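Side-chain contacts in uracil-DNA glycosylase (Epstein-Barr virus, PDB 6LYJ), which belongs to the uracil-DNA glycosylase superfamily and adopts its alpha/beta fold, built round a four-stranded parallel sheet with helices packed about it: residues L35-L40 against C78-I83; M72-F77 against T150-Q155. One frame throughout, in Å; residues are numbered along the deposited sequence.

Interaction 1: L35-L40 against C78-I83; sequences LDFLQL and CDPSDI
Phe37, near the end of helix 32-38, meets the ring of Pro80, the first residue of the short 3-10 turn 80-82. Followed outward, its CB comes first, 3.6 Å from Pro80 CG, which is the closest approach between the two segments. CG lies 3.7 Å from Pro80 CB, and on the ring CD1 is 3.8 Å from the same Pro80 CB. CD2 follows at 4.0 Å from Pro80 CB, and the far half of the ring tilts gradually away from it. Two numbers identify the contact as a CH-pi interaction over one face: Pro80 CB stands 3.9 Å from the centroid of the Phe37 ring and 20° off the ring normal, displaced toward Phe37 CG. A chi1 of -176°, with CG anti to the backbone N, carries the phenyl ring alongside Pro80, the two side chains pointing opposite ways as they pass. Ser81 OG approaches Phe37 CD1 obliquely at 4.3 Å, a marginal contact at the exposed border. The turn that carries Pro80 is closed by backbone bonds from Asp82 N to Asp79 O and from Ile83 N to Pro80 O. Pro80 also touches Leu33 and Trp34, while Phe37 reaches Arg181 of helix 167-181. This is plain proline-aromatic packing, joining an N-terminal helix to the loop that leads into strand 85-89 of the parallel sheet.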
ATOM      1  N   LEU A  35     -14.673 -19.853  -5.074  1.00 24.85           N
ATOM      2  CA  LEU A  35     -16.130 -19.922  -5.008  1.00 26.74           C
ATOM      3  C   LEU A  35     -16.574 -20.977  -4.003  1.00 25.29           C
ATOM      4  O   LEU A  35     -17.474 -20.734  -3.193  1.00 24.47           O
ATOM      5  CB  LEU A  35     -16.708 -20.213  -6.390  1.00 32.01           C
ATOM      6  CG  LEU A  35     -16.531 -19.096  -7.422  1.00 34.27           C
ATOM      7  CD1 LEU A  35     -17.030 -19.538  -8.792  1.00 34.07           C
ATOM      8  CD2 LEU A  35     -17.216 -17.813  -6.973  1.00 34.50           C
ATOM      9  N   ASP A  36     -15.943 -22.156  -4.035  1.00 28.82           N
ATOM     10  CA  ASP A  36     -16.230 -23.182  -3.035  1.00 31.66           C
ATOM     11  C   ASP A  36     -15.920 -22.689  -1.625  1.00 32.28           C
ATOM     12  O   ASP A  36     -16.672 -22.965  -0.682  1.00 33.81           O
ATOM     13  CB  ASP A  36     -15.436 -24.455  -3.339  1.00 36.07           C
ATOM     14  CG  ASP A  36     -15.816 -25.081  -4.668  1.00 43.90           C
ATOM     15  OD1 ASP A  36     -16.929 -24.801  -5.163  1.00 46.40           O
ATOM     16  OD2 ASP A  36     -15.006 -25.861  -5.215  1.00 46.43           O
ATOM     17  N   PHE A  37     -14.803 -21.974  -1.460  1.00 29.47           N
ATOM     18  CA  PHE A  37     -14.382 -21.513  -0.141  1.00 26.11           C
ATOM     19  C   PHE A  37     -15.332 -20.466   0.430  1.00 27.49           C
ATOM     20  O   PHE A  37     -15.663 -20.504   1.620  1.00 25.55           O
ATOM     21  CB  PHE A  37     -12.963 -20.954  -0.233  1.00 23.63           C
ATOM     22  CG  PHE A  37     -12.382 -20.531   1.084  1.00 27.08           C
ATOM     23  CD1 PHE A  37     -11.844 -21.466   1.954  1.00 29.13           C
ATOM     24  CD2 PHE A  37     -12.348 -19.192   1.441  1.00 26.27           C
ATOM     25  CE1 PHE A  37     -11.297 -21.075   3.161  1.00 27.75           C
ATOM     26  CE2 PHE A  37     -11.801 -18.795   2.648  1.00 27.52           C
ATOM     27  CZ  PHE A  37     -11.274 -19.738   3.507  1.00 28.50           C
ATOM     28  N   LEU A  38     -15.774 -19.517  -0.397  1.00 27.74           N
ATOM     29  CA  LEU A  38     -16.579 -18.419   0.117  1.00 26.30           C
ATOM     30  C   LEU A  38     -18.030 -18.820   0.346  1.00 27.24           C
ATOM     31  O   LEU A  38     -18.669 -18.294   1.264  1.00 28.20           O
ATOM     32  CB  LEU A  38     -16.519 -17.233  -0.847  1.00 24.71           C
ATOM     33  CG  LEU A  38     -15.154 -16.571  -1.059  1.00 23.84           C
ATOM     34  CD1 LEU A  38     -15.238 -15.497  -2.139  1.00 19.07           C
ATOM     35  CD2 LEU A  38     -14.617 -15.995   0.246  1.00 21.52           C
ATOM     36  N   GLN A  39     -18.547 -19.764  -0.442  1.00 25.79           N
ATOM     37  CA  GLN A  39     -19.941 -20.198  -0.341  1.00 30.00           C
ATOM     38  C   GLN A  39     -20.884 -18.996  -0.372  1.00 25.79           C
ATOM     39  O   GLN A  39     -21.748 -18.828   0.490  1.00 26.20           O
ATOM     40  CB  GLN A  39     -20.169 -21.042   0.915  1.00 37.85           C
ATOM     41  CG  GLN A  39     -19.330 -22.306   0.987  1.00 43.61           C
ATOM     42  CD  GLN A  39     -19.741 -23.334  -0.047  1.00 51.76           C
ATOM     43  OE1 GLN A  39     -20.922 -23.474  -0.367  1.00 56.75           O
ATOM     44  NE2 GLN A  39     -18.766 -24.062  -0.579  1.00 53.48           N
ATOM     45  N   LEU A  40     -20.702 -18.145  -1.379  1.00 26.35           N
ATOM     46  CA  LEU A  40     -21.449 -16.895  -1.445  1.00 24.27           C
ATOM     47  C   LEU A  40     -22.932 -17.172  -1.641  1.00 21.46           C
ATOM     48  O   LEU A  40     -23.317 -17.956  -2.513  1.00 21.43           O
ATOM     49  CB  LEU A  40     -20.927 -16.017  -2.581  1.00 21.15           C
ATOM     50  CG  LEU A  40     -19.485 -15.514  -2.498  1.00 21.32           C
ATOM     51  CD1 LEU A  40     -19.147 -14.715  -3.741  1.00 22.06           C
ATOM     52  CD2 LEU A  40     -19.290 -14.660  -1.252  1.00 20.79           C
ATOM     53  N   CYS A  78      -2.655 -20.192  -4.822  1.00 26.17           N
ATOM     54  CA  CYS A  78      -2.712 -21.324  -3.911  1.00 28.61           C
ATOM     55  C   CYS A  78      -4.168 -21.607  -3.592  1.00 28.16           C
ATOM     56  O   CYS A  78      -5.044 -20.765  -3.813  1.00 27.13           O
ATOM     57  CB  CYS A  78      -1.921 -21.066  -2.621  1.00 29.16           C
ATOM     58  SG  CYS A  78      -2.681 -19.872  -1.501  1.00 27.86           S
ATOM     59  N   ASP A  79      -4.412 -22.791  -3.043  1.00 28.91           N
ATOM     60  CA  ASP A  79      -5.750 -23.098  -2.583  1.00 30.24           C
ATOM     61  C   ASP A  79      -6.059 -22.226  -1.372  1.00 25.00           C
ATOM     62  O   ASP A  79      -5.187 -22.019  -0.522  1.00 21.12           O
ATOM     63  CB  ASP A  79      -5.865 -24.571  -2.194  1.00 42.15           C
ATOM     64  CG  ASP A  79      -5.565 -25.506  -3.349  1.00 52.89           C
ATOM     65  OD1 ASP A  79      -5.396 -25.020  -4.487  1.00 56.93           O
ATOM     66  OD2 ASP A  79      -5.500 -26.731  -3.117  1.00 58.48           O
ATOM     67  N   PRO A  80      -7.279 -21.698  -1.263  1.00 25.64           N
ATOM     68  CA  PRO A  80      -7.588 -20.837  -0.112  1.00 23.82           C
ATOM     69  C   PRO A  80      -7.441 -21.551   1.220  1.00 23.35           C
ATOM     70  O   PRO A  80      -7.074 -20.916   2.216  1.00 21.14           O
ATOM     71  CB  PRO A  80      -9.037 -20.395  -0.375  1.00 27.01           C
ATOM     72  CG  PRO A  80      -9.550 -21.304  -1.454  1.00 28.58           C
ATOM     73  CD  PRO A  80      -8.360 -21.704  -2.261  1.00 26.42           C
ATOM     74  N   SER A  81      -7.701 -22.860   1.267  1.00 23.41           N
ATOM     75  CA  SER A  81      -7.534 -23.608   2.508  1.00 22.50           C
ATOM     76  C   SER A  81      -6.085 -23.646   2.972  1.00 22.19           C
ATOM     77  O   SER A  81      -5.832 -23.934   4.146  1.00 25.74           O
ATOM     78  CB  SER A  81      -8.055 -25.038   2.342  1.00 26.68           C
ATOM     79  OG  SER A  81      -9.466 -25.053   2.236  1.00 31.73           O
ATOM     80  N   ASP A  82      -5.131 -23.382   2.078  1.00 20.47           N
ATOM     81  CA  ASP A  82      -3.710 -23.412   2.399  1.00 20.34           C
ATOM     82  C   ASP A  82      -3.141 -22.041   2.754  1.00 22.61           C
ATOM     83  O   ASP A  82      -1.927 -21.918   2.940  1.00 24.86           O
ATOM     84  CB  ASP A  82      -2.926 -24.014   1.229  1.00 19.94           C
ATOM     85  CG  ASP A  82      -3.295 -25.459   0.966  1.00 27.30           C
ATOM     86  OD1 ASP A  82      -3.683 -26.161   1.923  1.00 29.26           O
ATOM     87  OD2 ASP A  82      -3.201 -25.894  -0.200  1.00 32.57           O
ATOM     88  N   ILE A  83      -3.980 -21.010   2.840  1.00 22.05           N
ATOM     89  CA  ILE A  83      -3.498 -19.676   3.181  1.00 21.23           C
ATOM     90  C   ILE A  83      -2.994 -19.667   4.618  1.00 22.25           C
ATOM     91  O   ILE A  83      -3.659 -20.172   5.532  1.00 21.13           O
ATOM     92  CB  ILE A  83      -4.597 -18.629   2.955  1.00 18.72           C
ATOM     93  CG1 ILE A  83      -4.870 -18.486   1.454  1.00 16.69           C
ATOM     94  CG2 ILE A  83      -4.216 -17.296   3.595  1.00 13.46           C
ATOM     95  CD1 ILE A  83      -6.112 -17.706   1.124  1.00 15.91           C
TER

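Interaction 2: M72-F77 against T150-Q155; sequences MAWARF and TILTVQ
Leu152 pushes its two methyl groups toward Trp74 and Met72, and these three buried side chains make up the whole contact. The nearest pair is Leu152 CD2 and Trp74 NE1, at 3.5 Å. CD2 approaches the indole obliquely and is 4.1 Å from Trp74 CD1. The other methyl, CD1, is shared: it lies 3.9 Å from Trp74 NE1 and also 3.9 Å from Met72 SD, with Met72 CE only slightly beyond. Leu152 crosses both partners at about a right angle, touching the methionine at its thioether end and the tryptophan mainly at NE1 and CD1 of the five-membered ring, with CZ2 of the six-membered ring at the limit of contact. The contact is van der Waals packing of methyls against a thioether and an indole, with no hydrogen bond between the segments. The indole nitrogen has a weak hydrogen bond to Cys71 O, just before the segment.

Torsions explain how the two partners arrive. Met72 starts with its CB directed away from Leu152, but the bend at chi2 (-59°) brings the sulfur back toward it. In Trp74, CG between the backbone N and carbonyl carbon (chi1 55°) sets the direction in which the indole leaves the turn, toward Leu152. Ala75 CB sits 3.7 Å above one face of the Trp74 indole, toward its rim. The 3-10 turn beneath is closed by a backbone bond of 2.9 Å from Ala75 N to Met72 O.

Farther out, Trp34 makes an edge-to-face stack with Trp74. Trp74 bridges helix 167-181, through Phe170, and the edge strand 145-149, through Leu146 and Leu148, while Met72 and Leu152 pack against Trp167 of the helix. Leu152 sits where the chain leaves strand 145-149 and heads for strand 154-155.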
ATOM      1  N   MET A  72      -8.179 -10.448 -10.051  1.00 17.06           N
ATOM      2  CA  MET A  72      -8.265 -11.554  -9.103  1.00 14.76           C
ATOM      3  C   MET A  72      -7.004 -12.412  -9.081  1.00 15.04           C
ATOM      4  O   MET A  72      -7.051 -13.556  -8.614  1.00 15.78           O
ATOM      5  CB  MET A  72      -9.483 -12.431  -9.407  1.00 13.99           C
ATOM      6  CG  MET A  72     -10.817 -11.702  -9.366  1.00 16.23           C
ATOM      7  SD  MET A  72     -11.168 -10.951  -7.761  1.00 20.66           S
ATOM      8  CE  MET A  72     -12.758 -10.191  -8.086  1.00 18.20           C
ATOM      9  N   ALA A  73      -5.885 -11.901  -9.604  1.00 13.97           N
ATOM     10  CA  ALA A  73      -4.660 -12.699  -9.625  1.00 16.84           C
ATOM     11  C   ALA A  73      -4.247 -13.132  -8.226  1.00 15.30           C
ATOM     12  O   ALA A  73      -3.704 -14.229  -8.050  1.00 17.71           O
ATOM     13  CB  ALA A  73      -3.526 -11.918 -10.294  1.00 14.51           C
ATOM     14  N   TRP A  74      -4.517 -12.292  -7.219  1.00 15.09           N
ATOM     15  CA  TRP A  74      -4.197 -12.612  -5.831  1.00 17.13           C
ATOM     16  C   TRP A  74      -4.850 -13.899  -5.349  1.00 19.74           C
ATOM     17  O   TRP A  74      -4.423 -14.452  -4.331  1.00 23.21           O
ATOM     18  CB  TRP A  74      -4.634 -11.467  -4.919  1.00 10.96           C
ATOM     19  CG  TRP A  74      -6.085 -11.125  -5.079  1.00 17.04           C
ATOM     20  CD1 TRP A  74      -6.624 -10.218  -5.948  1.00 14.17           C
ATOM     21  CD2 TRP A  74      -7.186 -11.709  -4.375  1.00 19.19           C
ATOM     22  NE1 TRP A  74      -7.990 -10.188  -5.816  1.00 15.24           N
ATOM     23  CE2 TRP A  74      -8.363 -11.096  -4.859  1.00 19.05           C
ATOM     24  CE3 TRP A  74      -7.294 -12.680  -3.377  1.00 20.78           C
ATOM     25  CZ2 TRP A  74      -9.628 -11.427  -4.380  1.00 15.78           C
ATOM     26  CZ3 TRP A  74      -8.555 -13.006  -2.901  1.00 21.48           C
ATOM     27  CH2 TRP A  74      -9.703 -12.383  -3.404  1.00 14.94           C
ATOM     28  N   ALA A  75      -5.878 -14.381  -6.040  1.00 17.55           N
ATOM     29  CA  ALA A  75      -6.591 -15.576  -5.619  1.00 17.39           C
ATOM     30  C   ALA A  75      -6.141 -16.840  -6.340  1.00 15.10           C
ATOM     31  O   ALA A  75      -6.651 -17.918  -6.030  1.00 19.70           O
ATOM     32  CB  ALA A  75      -8.097 -15.379  -5.822  1.00 16.48           C
ATOM     33  N   ARG A  76      -5.209 -16.742  -7.289  1.00 16.42           N
ATOM     34  CA  ARG A  76      -4.894 -17.858  -8.173  1.00 16.62           C
ATOM     35  C   ARG A  76      -3.578 -18.565  -7.854  1.00 21.02           C
ATOM     36  O   ARG A  76      -3.184 -19.457  -8.608  1.00 23.40           O
ATOM     37  CB  ARG A  76      -4.878 -17.391  -9.631  1.00 21.02           C
ATOM     38  CG  ARG A  76      -6.214 -16.847 -10.131  1.00 23.79           C
ATOM     39  CD  ARG A  76      -6.252 -16.772 -11.657  1.00 26.82           C
ATOM     40  NE  ARG A  76      -5.396 -15.720 -12.203  1.00 23.66           N
ATOM     41  CZ  ARG A  76      -5.837 -14.531 -12.599  1.00 20.78           C
ATOM     42  NH1 ARG A  76      -7.127 -14.240 -12.510  1.00 19.18           N
ATOM     43  NH2 ARG A  76      -4.989 -13.635 -13.092  1.00 18.20           N
ATOM     44  N   PHE A  77      -2.897 -18.223  -6.759  1.00 21.83           N
ATOM     45  CA  PHE A  77      -1.573 -18.791  -6.525  1.00 22.85           C
ATOM     46  C   PHE A  77      -1.562 -19.952  -5.540  1.00 25.05           C
ATOM     47  O   PHE A  77      -0.550 -20.655  -5.452  1.00 21.11           O
ATOM     48  CB  PHE A  77      -0.602 -17.717  -6.010  1.00 18.04           C
ATOM     49  CG  PHE A  77      -0.150 -16.739  -7.056  1.00 17.80           C
ATOM     50  CD1 PHE A  77      -0.932 -15.649  -7.395  1.00 16.02           C
ATOM     51  CD2 PHE A  77       1.075 -16.905  -7.690  1.00 18.77           C
ATOM     52  CE1 PHE A  77      -0.507 -14.744  -8.353  1.00 21.56           C
ATOM     53  CE2 PHE A  77       1.505 -16.007  -8.652  1.00 21.12           C
ATOM     54  CZ  PHE A  77       0.714 -14.926  -8.984  1.00 24.28           C
ATOM     55  N   THR A 150      -7.535  -4.156  -0.337  1.00 16.40           N
ATOM     56  CA  THR A 150      -8.941  -4.030   0.036  1.00 16.75           C
ATOM     57  C   THR A 150      -9.777  -3.468  -1.111  1.00 17.64           C
ATOM     58  O   THR A 150     -10.974  -3.765  -1.207  1.00 15.01           O
ATOM     59  CB  THR A 150      -9.090  -3.150   1.283  1.00 19.92           C
ATOM     60  OG1 THR A 150      -8.332  -1.948   1.121  1.00 28.30           O
ATOM     61  CG2 THR A 150      -8.598  -3.872   2.526  1.00 19.85           C
ATOM     62  N   ILE A 151      -9.170  -2.662  -1.980  1.00 15.56           N
ATOM     63  CA  ILE A 151      -9.798  -2.161  -3.199  1.00 13.15           C
ATOM     64  C   ILE A 151      -9.079  -2.793  -4.381  1.00 14.56           C
ATOM     65  O   ILE A 151      -7.846  -2.733  -4.465  1.00 16.97           O
ATOM     66  CB  ILE A 151      -9.748  -0.623  -3.276  1.00 13.74           C
ATOM     67  CG1 ILE A 151     -10.293   0.014  -1.997  1.00 12.48           C
ATOM     68  CG2 ILE A 151     -10.508  -0.116  -4.493  1.00 14.01           C
ATOM     69  CD1 ILE A 151     -11.713  -0.412  -1.654  1.00 16.74           C
ATOM     70  N   LEU A 152      -9.835  -3.409  -5.290  1.00 15.69           N
ATOM     71  CA  LEU A 152      -9.220  -4.278  -6.288  1.00 18.35           C
ATOM     72  C   LEU A 152      -8.995  -3.605  -7.637  1.00 16.08           C
ATOM     73  O   LEU A 152      -8.298  -4.178  -8.481  1.00 16.43           O
ATOM     74  CB  LEU A 152     -10.061  -5.550  -6.484  1.00 10.38           C
ATOM     75  CG  LEU A 152     -10.102  -6.488  -5.273  1.00 16.70           C
ATOM     76  CD1 LEU A 152     -10.973  -7.711  -5.534  1.00 15.02           C
ATOM     77  CD2 LEU A 152      -8.699  -6.903  -4.861  1.00 15.98           C
ATOM     78  N   THR A 153      -9.551  -2.415  -7.865  1.00 10.65           N
ATOM     79  CA  THR A 153      -9.315  -1.688  -9.104  1.00 16.43           C
ATOM     80  C   THR A 153      -9.040  -0.222  -8.789  1.00 15.80           C
ATOM     81  O   THR A 153      -9.287   0.251  -7.676  1.00 13.97           O
ATOM     82  CB  THR A 153     -10.503  -1.821 -10.078  1.00 17.64           C
ATOM     83  OG1 THR A 153     -11.711  -1.420  -9.422  1.00 16.07           O
ATOM     84  CG2 THR A 153     -10.645  -3.263 -10.568  1.00 11.46           C
ATOM     85  N   VAL A 154      -8.507   0.490  -9.779  1.00 13.63           N
ATOM     86  CA  VAL A 154      -8.245   1.920  -9.647  1.00 16.04           C
ATOM     87  C   VAL A 154      -8.184   2.529 -11.044  1.00 20.36           C
ATOM     88  O   VAL A 154      -7.691   1.903 -11.987  1.00 18.51           O
ATOM     89  CB  VAL A 154      -6.947   2.178  -8.843  1.00 14.05           C
ATOM     90  CG1 VAL A 154      -5.721   1.652  -9.592  1.00 15.21           C
ATOM     91  CG2 VAL A 154      -6.801   3.656  -8.506  1.00 13.11           C
ATOM     92  N   GLN A 155      -8.693   3.753 -11.175  1.00 23.42           N
ATOM     93  CA  GLN A 155      -8.540   4.493 -12.420  1.00 23.77           C
ATOM     94  C   GLN A 155      -7.124   5.052 -12.519  1.00 20.56           C
ATOM     95  O   GLN A 155      -6.544   5.487 -11.520  1.00 19.35           O
ATOM     96  CB  GLN A 155      -9.567   5.624 -12.514  1.00 25.94           C
ATOM     97  CG  GLN A 155      -9.547   6.358 -13.855  1.00 28.70           C
ATOM     98  CD  GLN A 155     -10.523   7.522 -13.921  1.00 29.57           C
ATOM     99  OE1 GLN A 155     -11.613   7.473 -13.349  1.00 29.20           O
ATOM    100  NE2 GLN A 155     -10.136   8.573 -14.634  1.00 29.27           N
TER

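Overall arrangement
From the N terminus, helix 32-38 comes first, followed by helix 42-59 and strand 64-65. The chain then runs through one long loop that supplies 72-77 and, directly after it, 78-83. Interaction 1 closes the first circuit there, with 37 residues between its segments. Interaction 2 opens within that circuit and closes only at 150-155, after strands 85-89 and 145-149, so the two closures cross. Their centres are 15 Å apart, and their sole direct link is the peptide bond between 77 and 78. One loop is thereby tied through 78-83 to helix 32-38 and, a few residues earlier, through 72-77 to the exit of strand 145-149.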